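Local coordinates for protein transcriptional regulator, MarR family (Silicibacter pomeroyi DSS-3, PDB 3CDH) that probably binds DNA as a winged helix-turn-helix transcription factor and so regulates gene expression, at residues B[49-60]-B[100-111]. Sequence-based numbering, arbitrary orientation.
With SO4 (sulfate ion), chain I.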
loop_
_atom_site.group_PDB
_atom_site.type_symbol
_atom_site.label_atom_id
_atom_site.label_comp_id
_atom_site.label_asym_id
_atom_site.label_seq_id
_atom_site.Cartn_x
_atom_site.Cartn_y
_atom_site.Cartn_z
ATOM N N LEU B 49 5.437 -6.371 -15.633
ATOM C CA LEU B 49 6.039 -5.663 -16.761
ATOM C C LEU B 49 7.040 -4.617 -16.311
ATOM O O LEU B 49 8.150 -4.523 -16.863
ATOM C CB LEU B 49 4.982 -5.024 -17.649
ATOM C CG LEU B 49 4.027 -5.987 -18.348
ATOM C CD1 LEU B 49 2.977 -5.156 -19.014
ATOM C CD2 LEU B 49 4.726 -6.881 -19.370
ATOM N N ALA B 50 6.672 -3.836 -15.302
ATOM C CA ALA B 50 7.607 -2.852 -14.775
ATOM C C ALA B 50 8.916 -3.522 -14.295
ATOM O O ALA B 50 10.024 -3.028 -14.592
ATOM C CB ALA B 50 6.956 -2.028 -13.702
ATOM N N CYS B 51 8.809 -4.660 -13.608
ATOM C CA CYS B 51 10.028 -5.350 -13.143
ATOM C C CYS B 51 10.867 -5.934 -14.238
ATOM O O CYS B 51 12.057 -6.105 -14.048
ATOM C CB CYS B 51 9.718 -6.503 -12.212
ATOM S SG CYS B 51 8.935 -5.996 -10.758
ATOM N N LEU B 52 10.252 -6.302 -15.357
ATOM C CA LEU B 52 11.001 -7.024 -16.381
ATOM C C LEU B 52 11.549 -6.135 -17.480
ATOM O O LEU B 52 12.316 -6.601 -18.302
ATOM C CB LEU B 52 10.196 -8.184 -16.965
ATOM C CG LEU B 52 9.860 -9.344 -16.035
ATOM C CD1 LEU B 52 9.024 -10.303 -16.793
ATOM C CD2 LEU B 52 11.089 -10.048 -15.537
ATOM N N VAL B 53 11.158 -4.866 -17.496
ATOM C CA VAL B 53 11.611 -3.960 -18.536
ATOM C C VAL B 53 13.143 -3.816 -18.582
ATOM O O VAL B 53 13.707 -3.962 -19.656
ATOM C CB VAL B 53 10.872 -2.611 -18.482
ATOM C CG1 VAL B 53 11.494 -1.680 -17.467
ATOM C CG2 VAL B 53 10.835 -1.974 -19.852
ATOM N N ASP B 54 13.816 -3.575 -17.446
ATOM C CA ASP B 54 15.294 -3.512 -17.453
ATOM C C ASP B 54 15.923 -4.873 -17.446
ATOM O O ASP B 54 16.812 -5.125 -18.235
ATOM C CB ASP B 54 15.914 -2.799 -16.261
ATOM C CG ASP B 54 15.130 -1.635 -15.812
ATOM O OD1 ASP B 54 15.440 -0.486 -16.233
ATOM O OD2 ASP B 54 14.202 -1.890 -15.027
ATOM N N ASN B 55 15.497 -5.737 -16.540
ATOM C CA ASN B 55 16.116 -7.025 -16.351
ATOM C C ASN B 55 15.838 -7.990 -17.505
ATOM O O ASN B 55 14.833 -7.891 -18.185
ATOM C CB ASN B 55 15.641 -7.595 -15.026
ATOM C CG ASN B 55 15.635 -6.542 -13.900
ATOM O OD1 ASN B 55 14.813 -5.609 -13.884
ATOM N ND2 ASN B 55 16.560 -6.692 -12.950
ATOM N N ASP B 56 16.749 -8.916 -17.752
ATOM C CA ASP B 56 16.538 -9.880 -18.825
ATOM C C ASP B 56 15.678 -11.040 -18.393
ATOM O O ASP B 56 14.960 -11.599 -19.204
ATOM C CB ASP B 56 17.867 -10.437 -19.325
ATOM C CG ASP B 56 18.507 -9.557 -20.377
ATOM O OD1 ASP B 56 17.756 -8.977 -21.213
ATOM O OD2 ASP B 56 19.762 -9.461 -20.372
ATOM N N ALA B 57 15.777 -11.418 -17.126
ATOM C CA ALA B 57 15.141 -12.615 -16.623
ATOM C C ALA B 57 15.072 -12.520 -15.110
ATOM O O ALA B 57 15.993 -12.027 -14.488
ATOM C CB ALA B 57 15.919 -13.837 -17.042
HETATM N N MSE B 58 13.965 -12.953 -14.521
HETATM C CA MSE B 58 13.808 -12.935 -13.083
HETATM C C MSE B 58 13.164 -14.196 -12.590
HETATM O O MSE B 58 12.381 -14.824 -13.306
HETATM C CB MSE B 58 12.937 -11.789 -12.664
HETATM C CG MSE B 58 13.671 -10.629 -12.176
HETATM SE SE MSE B 58 12.520 -9.524 -11.032
HETATM C CE MSE B 58 13.488 -7.848 -11.402
HETATM N N MSE B 59 13.486 -14.543 -11.352
HETATM C CA MSE B 59 12.901 -15.676 -10.677
HETATM C C MSE B 59 11.549 -15.230 -10.237
HETATM O O MSE B 59 11.372 -14.074 -9.868
HETATM C CB MSE B 59 13.719 -16.028 -9.455
HETATM C CG MSE B 59 15.151 -16.391 -9.736
HETATM SE SE MSE B 59 16.007 -16.887 -8.052
HETATM C CE MSE B 59 16.978 -15.273 -7.526
ATOM N N ILE B 60 10.578 -16.125 -10.268
ATOM C CA ILE B 60 9.222 -15.706 -9.919
ATOM C C ILE B 60 9.215 -15.215 -8.482
ATOM O O ILE B 60 8.463 -14.297 -8.133
ATOM C CB ILE B 60 8.174 -16.811 -10.105
ATOM C CG1 ILE B 60 8.130 -17.257 -11.550
ATOM C CG2 ILE B 60 6.769 -16.318 -9.716
ATOM C CD1 ILE B 60 6.830 -17.955 -11.908
ATOM N N ARG B 100 13.191 -18.927 -14.042
ATOM C CA ARG B 100 13.318 -17.540 -14.372
ATOM C C ARG B 100 12.377 -17.223 -15.512
ATOM O O ARG B 100 11.982 -18.090 -16.245
ATOM C CB ARG B 100 14.737 -17.263 -14.811
ATOM C CG ARG B 100 15.613 -16.652 -13.781
ATOM C CD ARG B 100 16.781 -17.518 -13.533
ATOM N NE ARG B 100 17.773 -16.866 -12.701
ATOM C CZ ARG B 100 18.262 -17.384 -11.585
ATOM N NH1 ARG B 100 19.163 -16.717 -10.893
ATOM N NH2 ARG B 100 17.845 -18.565 -11.161
ATOM N N VAL B 101 12.026 -15.962 -15.662
ATOM C CA VAL B 101 10.956 -15.585 -16.550
ATOM C C VAL B 101 11.347 -14.309 -17.255
ATOM O O VAL B 101 12.010 -13.473 -16.668
ATOM C CB VAL B 101 9.680 -15.434 -15.703
ATOM C CG1 VAL B 101 8.937 -14.206 -16.017
ATOM C CG2 VAL B 101 8.823 -16.651 -15.877
ATOM N N ARG B 102 10.983 -14.162 -18.520
ATOM C CA ARG B 102 11.358 -12.948 -19.247
ATOM C C ARG B 102 10.240 -12.446 -20.163
ATOM O O ARG B 102 9.304 -13.197 -20.477
ATOM C CB ARG B 102 12.644 -13.160 -20.038
ATOM C CG ARG B 102 12.528 -14.174 -21.128
ATOM C CD ARG B 102 13.654 -14.033 -22.159
ATOM N NE ARG B 102 13.629 -15.147 -23.113
ATOM C CZ ARG B 102 13.000 -15.135 -24.299
ATOM N NH1 ARG B 102 13.024 -16.211 -25.084
ATOM N NH2 ARG B 102 12.350 -14.054 -24.725
ATOM N N LEU B 103 10.326 -11.182 -20.576
ATOM C CA LEU B 103 9.380 -10.641 -21.552
ATOM C C LEU B 103 9.570 -11.280 -22.913
ATOM O O LEU B 103 10.704 -11.637 -23.281
ATOM C CB LEU B 103 9.554 -9.139 -21.692
ATOM C CG LEU B 103 9.215 -8.417 -20.393
ATOM C CD1 LEU B 103 9.460 -6.912 -20.512
ATOM C CD2 LEU B 103 7.767 -8.724 -19.978
ATOM N N THR B 104 8.469 -11.452 -23.638
ATOM C CA THR B 104 8.539 -11.783 -25.044
ATOM C C THR B 104 8.738 -10.459 -25.751
ATOM O O THR B 104 8.775 -9.423 -25.087
ATOM C CB THR B 104 7.223 -12.392 -25.534
ATOM O OG1 THR B 104 6.164 -11.456 -25.324
ATOM C CG2 THR B 104 6.903 -13.694 -24.821
ATOM N N ASP B 105 8.855 -10.457 -27.074
ATOM C CA ASP B 105 8.939 -9.183 -27.798
ATOM C C ASP B 105 7.723 -8.309 -27.585
ATOM O O ASP B 105 7.843 -7.102 -27.335
ATOM C CB ASP B 105 9.144 -9.391 -29.295
ATOM C CG ASP B 105 10.565 -9.739 -29.622
ATOM O OD1 ASP B 105 11.391 -9.847 -28.663
ATOM O OD2 ASP B 105 10.862 -9.918 -30.830
ATOM N N ASP B 106 6.546 -8.915 -27.701
ATOM C CA ASP B 106 5.306 -8.193 -27.454
ATOM C C ASP B 106 5.312 -7.670 -26.027
ATOM O O ASP B 106 5.012 -6.492 -25.793
ATOM C CB ASP B 106 4.083 -9.084 -27.729
ATOM C CG ASP B 106 4.009 -9.545 -29.193
ATOM O OD1 ASP B 106 4.204 -8.718 -30.120
ATOM O OD2 ASP B 106 3.754 -10.743 -29.409
ATOM N N GLY B 107 5.720 -8.529 -25.097
ATOM C CA GLY B 107 5.803 -8.158 -23.700
ATOM C C GLY B 107 6.666 -6.934 -23.544
ATOM O O GLY B 107 6.297 -5.984 -22.844
ATOM N N ARG B 108 7.803 -6.943 -24.233
ATOM C CA ARG B 108 8.783 -5.887 -24.090
ATOM C C ARG B 108 8.271 -4.585 -24.699
ATOM O O ARG B 108 8.524 -3.495 -24.171
ATOM C CB ARG B 108 10.114 -6.336 -24.692
ATOM C CG ARG B 108 11.316 -5.449 -24.409
ATOM C CD ARG B 108 12.647 -6.194 -24.686
ATOM N NE ARG B 108 13.129 -7.045 -23.576
ATOM C CZ ARG B 108 13.388 -6.617 -22.323
ATOM N NH1 ARG B 108 13.181 -5.340 -21.976
ATOM N NH2 ARG B 108 13.835 -7.470 -21.389
ATOM N N ALA B 109 7.515 -4.685 -25.779
ATOM C CA ALA B 109 6.973 -3.473 -26.404
ATOM C C ALA B 109 5.986 -2.796 -25.453
ATOM O O ALA B 109 5.999 -1.567 -25.285
ATOM C CB ALA B 109 6.301 -3.790 -27.733
ATOM N N LEU B 110 5.140 -3.621 -24.834
ATOM C CA LEU B 110 4.069 -3.136 -24.012
ATOM C C LEU B 110 4.661 -2.517 -22.753
ATOM O O LEU B 110 4.325 -1.381 -22.395
ATOM C CB LEU B 110 3.137 -4.273 -23.673
ATOM C CG LEU B 110 1.978 -3.949 -22.728
ATOM C CD1 LEU B 110 1.192 -2.707 -23.184
ATOM C CD2 LEU B 110 1.050 -5.164 -22.542
ATOM N N ALA B 111 5.566 -3.252 -22.110
ATOM C CA ALA B 111 6.272 -2.750 -20.946
ATOM C C ALA B 111 6.918 -1.429 -21.258
ATOM O O ALA B 111 6.877 -0.502 -20.445
ATOM C CB ALA B 111 7.315 -3.735 -20.487
HETATM S S SO4 I . 16.645 -12.928 -10.236
HETATM O O1 SO4 I . 17.474 -14.052 -10.705
HETATM O O2 SO4 I . 16.851 -11.698 -10.997
HETATM O O3 SO4 I . 15.243 -13.299 -10.342
HETATM O O4 SO4 I . 16.929 -12.607 -8.838
HETATM O O HOH W 1 12.360 -9.540 -19.486
#
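Arg108 reaches back from helix 105-130 to the last turn of helix 43-54 and the loop after it, where its guanidinium meets backbone carbonyls edge-on. NH1 donates to Val53 O at 2.7 Å, with the oxygen only 4° out of the guanidinium plane, while NH2 makes a weak bond to Asn55 O. The bend at chi3 (-84°) turns the group onto these carbonyls, and Leu103 CD1 lies under one face, offset toward its rim. Leu103 also packs on the helix: its CG meets Leu52 CB at 3.6 Å, and its CD2 touches Leu49 CD2, Leu49 and Leu103 crossing at about a right angle. Leu49 CD1 continues to Leu110 CD2, and Ala111 CB fits between Leu49 CB and Val53 CG2. Further along, Leu52 CD1 abuts Val101 CG1 (4.0 Å), and Val87 touches Leu52, Val101 and Leu103. Strand 100-103 belongs to the wing hairpin of the MarR-type winged helix-turn-helix, and the short strand 58-59 pairs antiparallel with it through Met58 N to Val101 O (2.9 Å, 158° at the hydrogen), with a weak return bond from Val101 N to Met58 O. At the non-hydrogen-bonded pair, selenomethionine Met59 CG lies 3.7 Å above the Arg100 guanidinium plane, over its centre; a sulfate, probably from the crystallisation liquor, lies near both.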